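Long-range contact in D-alanyl-D-alanine carboxypeptidase (Penicillin binding protein) family protein (Francisella tularensis subsp. tularensis, PDB 6OSU), which probably removes the terminal D-alanine from peptidoglycan precursor peptides, as a serine-type D-alanyl-D-alanine carboxypeptidase of the S11 family: residues T279-S291 with V303-S317. Residues are numbered along the deposited sequence; the frame is centred on the assembly and turned at random.
Sequences TGHTDAAGYCLVS and VVLGTTSSAKRDSES
Y287 to V290 meet V303 to T307 within the β-hairpin of strands 288-295 and 298-307, in the five-stranded antiparallel sheet of the serine β-lactamase/penicillin-binding-protein fold, and helix 310-327, which follows the second strand, packs on one face. The axes of 288-291 and 303-307 approach to 4.8 Å and run antiparallel at 176°. L289 and V304 form a hydrogen-bonded pair, with L289 N to V304 O at 2.9 Å, whereas Y287 is matched with T307, a register shift of one residue that defines a β bulge. There Y287 O accepts from both T307 OG1 (2.8 Å) and T307 N, which reach it from opposite faces of the carbonyl plane. The Y287 ring lies over the start of the helix: S310 N is 3.6 Å from Y287 CG and above the ring centre; H281 ND1 sits over the other face. R313 leaves the helix with CG anti to its N (chi1 169°), which brings R313 CG to 3.6 Å from L289 CB. Its guanidinium is sandwiched between T279 CG2 and S310 CB, while NE forms a salt bridge with D314 OD1. The T279 side chain lies about 6 Å from that of S124, a predicted active-site residue, so this packing borders the probable active site. Beyond L289, one water donates to both L289 O and S317 OG, at 2.7 Å each.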
ATOM      1  N   THR A 279       2.889 -11.632  -0.401  1.00 51.13           N
ATOM      2  CA  THR A 279       2.083 -12.716   0.135  1.00 51.04           C
ATOM      3  C   THR A 279       2.773 -13.306   1.355  1.00 50.82           C
ATOM      4  O   THR A 279       3.933 -13.011   1.645  1.00 51.80           O
ATOM      5  CB  THR A 279       1.854 -13.809  -0.919  1.00 52.33           C
ATOM      6  OG1 THR A 279       3.119 -14.281  -1.397  1.00 54.35           O
ATOM      7  CG2 THR A 279       1.055 -13.268  -2.086  1.00 52.18           C
ATOM      8  N   GLY A 280       2.035 -14.153   2.063  1.00 50.30           N
ATOM      9  CA  GLY A 280       2.559 -14.879   3.202  1.00 51.66           C
ATOM     10  C   GLY A 280       1.615 -15.979   3.642  1.00 53.23           C
ATOM     11  O   GLY A 280       0.396 -15.855   3.481  1.00 53.41           O
ATOM     12  N   HIS A 281       2.154 -17.063   4.191  1.00 54.18           N
ATOM     13  CA  HIS A 281       1.310 -18.156   4.659  1.00 55.56           C
ATOM     14  C   HIS A 281       2.016 -18.928   5.759  1.00 56.79           C
ATOM     15  O   HIS A 281       3.093 -19.487   5.537  1.00 56.75           O
ATOM     16  CB  HIS A 281       0.941 -19.097   3.516  1.00 57.89           C
ATOM     17  CG  HIS A 281       0.358 -20.393   3.976  1.00 62.30           C
ATOM     18  ND1 HIS A 281      -0.900 -20.484   4.530  1.00 63.76           N
ATOM     19  CD2 HIS A 281       0.867 -21.646   3.986  1.00 65.27           C
ATOM     20  CE1 HIS A 281      -1.147 -21.742   4.852  1.00 67.10           C
ATOM     21  NE2 HIS A 281      -0.090 -22.467   4.531  1.00 67.90           N
ATOM     22  N   THR A 282       1.398 -18.959   6.935  1.00 58.36           N
ATOM     23  CA  THR A 282       1.692 -19.934   7.971  1.00 62.10           C
ATOM     24  C   THR A 282       0.369 -20.527   8.433  1.00 64.50           C
ATOM     25  O   THR A 282      -0.708 -20.020   8.106  1.00 62.55           O
ATOM     26  CB  THR A 282       2.443 -19.316   9.162  1.00 63.04           C
ATOM     27  OG1 THR A 282       1.569 -18.438   9.884  1.00 62.74           O
ATOM     28  CG2 THR A 282       3.669 -18.540   8.694  1.00 61.24           C
ATOM     29  N   ASP A 283       0.446 -21.619   9.195  1.00 68.89           N
ATOM     30  CA  ASP A 283      -0.778 -22.213   9.724  1.00 72.26           C
ATOM     31  C   ASP A 283      -1.485 -21.269  10.689  1.00 71.20           C
ATOM     32  O   ASP A 283      -2.719 -21.260  10.758  1.00 71.41           O
ATOM     33  CB  ASP A 283      -0.468 -23.545  10.407  1.00 77.11           C
ATOM     34  CG  ASP A 283      -0.115 -24.636   9.419  1.00 79.62           C
ATOM     35  OD1 ASP A 283      -0.200 -24.381   8.198  1.00 78.38           O
ATOM     36  OD2 ASP A 283       0.247 -25.748   9.861  1.00 83.25           O
ATOM     37  N   ALA A 284      -0.725 -20.461  11.432  1.00 69.94           N
ATOM     38  CA  ALA A 284      -1.332 -19.542  12.386  1.00 69.84           C
ATOM     39  C   ALA A 284      -1.906 -18.308  11.706  1.00 67.22           C
ATOM     40  O   ALA A 284      -2.871 -17.722  12.208  1.00 68.01           O
ATOM     41  CB  ALA A 284      -0.308 -19.123  13.443  1.00 70.17           C
ATOM     42  N   ALA A 285      -1.336 -17.904  10.572  1.00 64.50           N
ATOM     43  CA  ALA A 285      -1.749 -16.683   9.898  1.00 62.18           C
ATOM     44  C   ALA A 285      -2.712 -16.919   8.745  1.00 62.00           C
ATOM     45  O   ALA A 285      -3.413 -15.981   8.346  1.00 59.19           O
ATOM     46  CB  ALA A 285      -0.525 -15.929   9.367  1.00 60.00           C
ATOM     47  N   GLY A 286      -2.766 -18.135   8.204  1.00 64.16           N
ATOM     48  CA  GLY A 286      -3.517 -18.366   6.989  1.00 63.22           C
ATOM     49  C   GLY A 286      -2.815 -17.742   5.792  1.00 60.51           C
ATOM     50  O   GLY A 286      -1.661 -17.317   5.855  1.00 60.31           O
ATOM     51  N   TYR A 287      -3.542 -17.696   4.680  1.00 58.81           N
ATOM     52  CA  TYR A 287      -3.043 -17.078   3.459  1.00 56.24           C
ATOM     53  C   TYR A 287      -3.328 -15.584   3.514  1.00 56.48           C
ATOM     54  O   TYR A 287      -4.485 -15.174   3.643  1.00 58.08           O
ATOM     55  CB  TYR A 287      -3.692 -17.703   2.227  1.00 56.14           C
ATOM     56  CG  TYR A 287      -3.275 -19.131   1.984  1.00 57.79           C
ATOM     57  CD1 TYR A 287      -2.169 -19.425   1.200  1.00 57.06           C
ATOM     58  CD2 TYR A 287      -3.982 -20.190   2.544  1.00 60.40           C
ATOM     59  CE1 TYR A 287      -1.779 -20.733   0.976  1.00 58.99           C
ATOM     60  CE2 TYR A 287      -3.600 -21.503   2.325  1.00 62.11           C
ATOM     61  CZ  TYR A 287      -2.497 -21.768   1.540  1.00 61.74           C
ATOM     62  OH  TYR A 287      -2.111 -23.070   1.317  1.00 65.19           O
ATOM     63  N   CYS A 288      -2.278 -14.773   3.414  1.00 55.78           N
ATOM     64  CA  CYS A 288      -2.388 -13.329   3.547  1.00 53.38           C
ATOM     65  C   CYS A 288      -1.825 -12.642   2.315  1.00 50.60           C
ATOM     66  O   CYS A 288      -0.941 -13.171   1.637  1.00 50.43           O
ATOM     67  CB  CYS A 288      -1.649 -12.828   4.789  1.00 54.23           C
ATOM     68  SG  CYS A 288      -2.117 -13.682   6.296  1.00 58.09           S
ATOM     69  N   LEU A 289      -2.338 -11.446   2.037  1.00 49.20           N
ATOM     70  CA  LEU A 289      -1.872 -10.661   0.904  1.00 48.23           C
ATOM     71  C   LEU A 289      -1.983  -9.181   1.230  1.00 47.93           C
ATOM     72  O   LEU A 289      -3.056  -8.703   1.618  1.00 48.38           O
ATOM     73  CB  LEU A 289      -2.670 -10.988  -0.362  1.00 49.09           C
ATOM     74  CG  LEU A 289      -2.368 -10.172  -1.623  1.00 48.53           C
ATOM     75  CD1 LEU A 289      -0.887 -10.227  -1.975  1.00 47.97           C
ATOM     76  CD2 LEU A 289      -3.217 -10.663  -2.788  1.00 48.49           C
ATOM     77  N   VAL A 290      -0.868  -8.471   1.102  1.00 46.69           N
ATOM     78  CA  VAL A 290      -0.861  -7.020   0.991  1.00 44.75           C
ATOM     79  C   VAL A 290      -0.743  -6.703  -0.491  1.00 44.73           C
ATOM     80  O   VAL A 290       0.227  -7.108  -1.142  1.00 45.63           O
ATOM     81  CB  VAL A 290       0.288  -6.390   1.794  1.00 44.15           C
ATOM     82  CG1 VAL A 290       0.337  -4.885   1.569  1.00 43.32           C
ATOM     83  CG2 VAL A 290       0.147  -6.716   3.282  1.00 43.46           C
ATOM     84  N   SER A 291      -1.741  -6.018  -1.040  1.00 44.64           N
ATOM     85  CA  SER A 291      -1.777  -5.741  -2.466  1.00 47.41           C
ATOM     86  C   SER A 291      -2.109  -4.275  -2.701  1.00 49.38           C
ATOM     87  O   SER A 291      -2.720  -3.609  -1.859  1.00 50.74           O
ATOM     88  CB  SER A 291      -2.798  -6.628  -3.185  1.00 48.74           C
ATOM     89  OG  SER A 291      -4.111  -6.348  -2.731  1.00 50.11           O
ATOM     90  N   VAL A 303      -5.217  -5.138   2.348  1.00 47.30           N
ATOM     91  CA  VAL A 303      -4.620  -6.207   3.134  1.00 47.78           C
ATOM     92  C   VAL A 303      -5.716  -7.207   3.461  1.00 49.57           C
ATOM     93  O   VAL A 303      -6.784  -6.822   3.950  1.00 49.46           O
ATOM     94  CB  VAL A 303      -3.968  -5.676   4.423  1.00 47.38           C
ATOM     95  CG1 VAL A 303      -3.356  -6.821   5.203  1.00 48.51           C
ATOM     96  CG2 VAL A 303      -2.921  -4.624   4.094  1.00 46.59           C
ATOM     97  N   VAL A 304      -5.464  -8.481   3.169  1.00 50.55           N
ATOM     98  CA  VAL A 304      -6.368  -9.570   3.512  1.00 52.18           C
ATOM     99  C   VAL A 304      -5.581 -10.576   4.339  1.00 51.71           C
ATOM    100  O   VAL A 304      -4.473 -10.966   3.954  1.00 50.25           O
ATOM    101  CB  VAL A 304      -6.970 -10.235   2.260  1.00 53.97           C
ATOM    102  CG1 VAL A 304      -7.723 -11.484   2.638  1.00 56.29           C
ATOM    103  CG2 VAL A 304      -7.899  -9.275   1.539  1.00 53.81           C
ATOM    104  N   LEU A 305      -6.145 -10.988   5.471  1.00 53.06           N
ATOM    105  CA  LEU A 305      -5.460 -11.862   6.410  1.00 52.89           C
ATOM    106  C   LEU A 305      -6.322 -13.073   6.730  1.00 54.36           C
ATOM    107  O   LEU A 305      -7.530 -12.948   6.957  1.00 55.09           O
ATOM    108  CB  LEU A 305      -5.120 -11.121   7.712  1.00 52.33           C
ATOM    109  CG  LEU A 305      -4.351  -9.800   7.596  1.00 50.85           C
ATOM    110  CD1 LEU A 305      -4.278  -9.111   8.950  1.00 50.75           C
ATOM    111  CD2 LEU A 305      -2.954 -10.014   7.021  1.00 48.95           C
ATOM    112  N   GLY A 306      -5.695 -14.246   6.735  1.00 54.41           N
ATOM    113  CA  GLY A 306      -6.320 -15.429   7.292  1.00 56.01           C
ATOM    114  C   GLY A 306      -7.262 -16.195   6.393  1.00 57.23           C
ATOM    115  O   GLY A 306      -8.070 -16.977   6.902  1.00 59.46           O
ATOM    116  N   THR A 307      -7.192 -16.010   5.077  1.00 55.79           N
ATOM    117  CA  THR A 307      -8.024 -16.820   4.198  1.00 57.33           C
ATOM    118  C   THR A 307      -7.574 -18.277   4.238  1.00 58.30           C
ATOM    119  O   THR A 307      -6.429 -18.594   4.569  1.00 57.37           O
ATOM    120  CB  THR A 307      -7.979 -16.306   2.760  1.00 56.68           C
ATOM    121  OG1 THR A 307      -6.622 -16.307   2.292  1.00 55.57           O
ATOM    122  CG2 THR A 307      -8.554 -14.903   2.684  1.00 54.51           C
ATOM    123  N   THR A 308      -8.496 -19.169   3.887  1.00 60.59           N
ATOM    124  CA  THR A 308      -8.265 -20.603   3.980  1.00 63.51           C
ATOM    125  C   THR A 308      -7.630 -21.193   2.727  1.00 65.03           C
ATOM    126  O   THR A 308      -7.403 -22.408   2.679  1.00 67.53           O
ATOM    127  CB  THR A 308      -9.582 -21.322   4.281  1.00 66.53           C
ATOM    128  OG1 THR A 308     -10.537 -21.027   3.253  1.00 67.12           O
ATOM    129  CG2 THR A 308     -10.133 -20.865   5.623  1.00 66.25           C
ATOM    130  N   SER A 309      -7.336 -20.374   1.720  1.00 63.77           N
ATOM    131  CA  SER A 309      -6.728 -20.864   0.492  1.00 64.50           C
ATOM    132  C   SER A 309      -6.101 -19.693  -0.244  1.00 62.00           C
ATOM    133  O   SER A 309      -6.528 -18.546  -0.087  1.00 60.87           O
ATOM    134  CB  SER A 309      -7.754 -21.557  -0.407  1.00 67.16           C
ATOM    135  OG  SER A 309      -8.570 -20.596  -1.050  1.00 66.20           O
ATOM    136  N   SER A 310      -5.081 -19.995  -1.052  1.00 64.60           N
ATOM    137  CA  SER A 310      -4.474 -18.954  -1.875  1.00 63.49           C
ATOM    138  C   SER A 310      -5.460 -18.434  -2.911  1.00 63.75           C
ATOM    139  O   SER A 310      -5.472 -17.237  -3.223  1.00 62.72           O
ATOM    140  CB  SER A 310      -3.207 -19.485  -2.549  1.00 64.09           C
ATOM    141  OG  SER A 310      -3.446 -20.727  -3.182  1.00 66.49           O
ATOM    142  N   ALA A 311      -6.308 -19.317  -3.444  1.00 65.64           N
ATOM    143  CA  ALA A 311      -7.302 -18.897  -4.425  1.00 65.80           C
ATOM    144  C   ALA A 311      -8.289 -17.906  -3.819  1.00 64.83           C
ATOM    145  O   ALA A 311      -8.673 -16.927  -4.469  1.00 64.39           O
ATOM    146  CB  ALA A 311      -8.036 -20.117  -4.984  1.00 68.21           C
ATOM    147  N   LYS A 312      -8.709 -18.142  -2.574  1.00 64.73           N
ATOM    148  CA  LYS A 312      -9.573 -17.181  -1.896  1.00 64.40           C
ATOM    149  C   LYS A 312      -8.814 -15.908  -1.550  1.00 61.78           C
ATOM    150  O   LYS A 312      -9.368 -14.807  -1.639  1.00 60.15           O
ATOM    151  CB  LYS A 312     -10.171 -17.805  -0.638  1.00 66.78           C
ATOM    152  CG  LYS A 312     -11.417 -18.636  -0.874  1.00 70.48           C
ATOM    153  CD  LYS A 312     -11.823 -19.323   0.415  1.00 73.99           C
ATOM    154  CE  LYS A 312     -13.328 -19.469   0.530  1.00 77.52           C
ATOM    155  NZ  LYS A 312     -13.709 -19.927   1.896  1.00 79.77           N
ATOM    156  N   ARG A 313      -7.548 -16.042  -1.143  1.00 61.73           N
ATOM    157  CA  ARG A 313      -6.709 -14.875  -0.888  1.00 60.06           C
ATOM    158  C   ARG A 313      -6.653 -13.956  -2.101  1.00 61.16           C
ATOM    159  O   ARG A 313      -6.758 -12.730  -1.972  1.00 59.11           O
ATOM    160  CB  ARG A 313      -5.303 -15.334  -0.500  1.00 59.27           C
ATOM    161  CG  ARG A 313      -4.256 -14.236  -0.447  1.00 57.07           C
ATOM    162  CD  ARG A 313      -2.858 -14.826  -0.579  1.00 57.92           C
ATOM    163  NE  ARG A 313      -2.612 -15.306  -1.936  1.00 59.34           N
ATOM    164  CZ  ARG A 313      -1.640 -16.146  -2.273  1.00 61.18           C
ATOM    165  NH1 ARG A 313      -0.815 -16.617  -1.347  1.00 61.32           N
ATOM    166  NH2 ARG A 313      -1.497 -16.524  -3.537  1.00 63.26           N
ATOM    167  N   ASP A 314      -6.490 -14.534  -3.292  1.00 64.64           N
ATOM    168  CA  ASP A 314      -6.453 -13.737  -4.511  1.00 66.07           C
ATOM    169  C   ASP A 314      -7.847 -13.289  -4.930  1.00 67.09           C
ATOM    170  O   ASP A 314      -8.025 -12.158  -5.396  1.00 67.31           O
ATOM    171  CB  ASP A 314      -5.785 -14.534  -5.630  1.00 68.93           C
ATOM    172  CG  ASP A 314      -4.347 -14.887  -5.308  1.00 70.95           C
ATOM    173  OD1 ASP A 314      -3.691 -14.097  -4.593  1.00 70.09           O
ATOM    174  OD2 ASP A 314      -3.873 -15.952  -5.763  1.00 72.94           O
ATOM    175  N   SER A 315      -8.844 -14.159  -4.765  1.00 68.21           N
ATOM    176  CA  SER A 315     -10.215 -13.803  -5.119  1.00 68.95           C
ATOM    177  C   SER A 315     -10.720 -12.644  -4.268  1.00 66.96           C
ATOM    178  O   SER A 315     -11.266 -11.664  -4.791  1.00 66.42           O
ATOM    179  CB  SER A 315     -11.124 -15.025  -4.968  1.00 71.83           C
ATOM    180  OG  SER A 315     -12.492 -14.669  -5.048  1.00 73.66           O
ATOM    181  N   GLU A 316     -10.530 -12.728  -2.950  1.00 66.32           N
ATOM    182  CA  GLU A 316     -11.106 -11.730  -2.056  1.00 65.41           C
ATOM    183  C   GLU A 316     -10.349 -10.408  -2.117  1.00 62.33           C
ATOM    184  O   GLU A 316     -10.955  -9.342  -1.947  1.00 60.44           O
ATOM    185  CB  GLU A 316     -11.148 -12.279  -0.632  1.00 67.31           C
ATOM    186  CG  GLU A 316     -12.036 -13.511  -0.498  1.00 71.44           C
ATOM    187  CD  GLU A 316     -11.978 -14.137   0.879  1.00 74.18           C
ATOM    188  OE1 GLU A 316     -11.899 -13.388   1.873  1.00 73.88           O
ATOM    189  OE2 GLU A 316     -12.002 -15.384   0.966  1.00 76.53           O
ATOM    190  N   SER A 317      -9.037 -10.447  -2.366  1.00 61.22           N
ATOM    191  CA  SER A 317      -8.294  -9.203  -2.541  1.00 58.90           C
ATOM    192  C   SER A 317      -8.723  -8.481  -3.811  1.00 59.46           C
ATOM    193  O   SER A 317      -8.878  -7.254  -3.810  1.00 59.48           O
ATOM    194  CB  SER A 317      -6.791  -9.477  -2.567  1.00 58.35           C
ATOM    195  OG  SER A 317      -6.328  -9.906  -1.301  1.00 59.32           O
TER
HETATM  196  O   HOH W   1      -4.827  -7.941  -0.314  1.00 56.90           O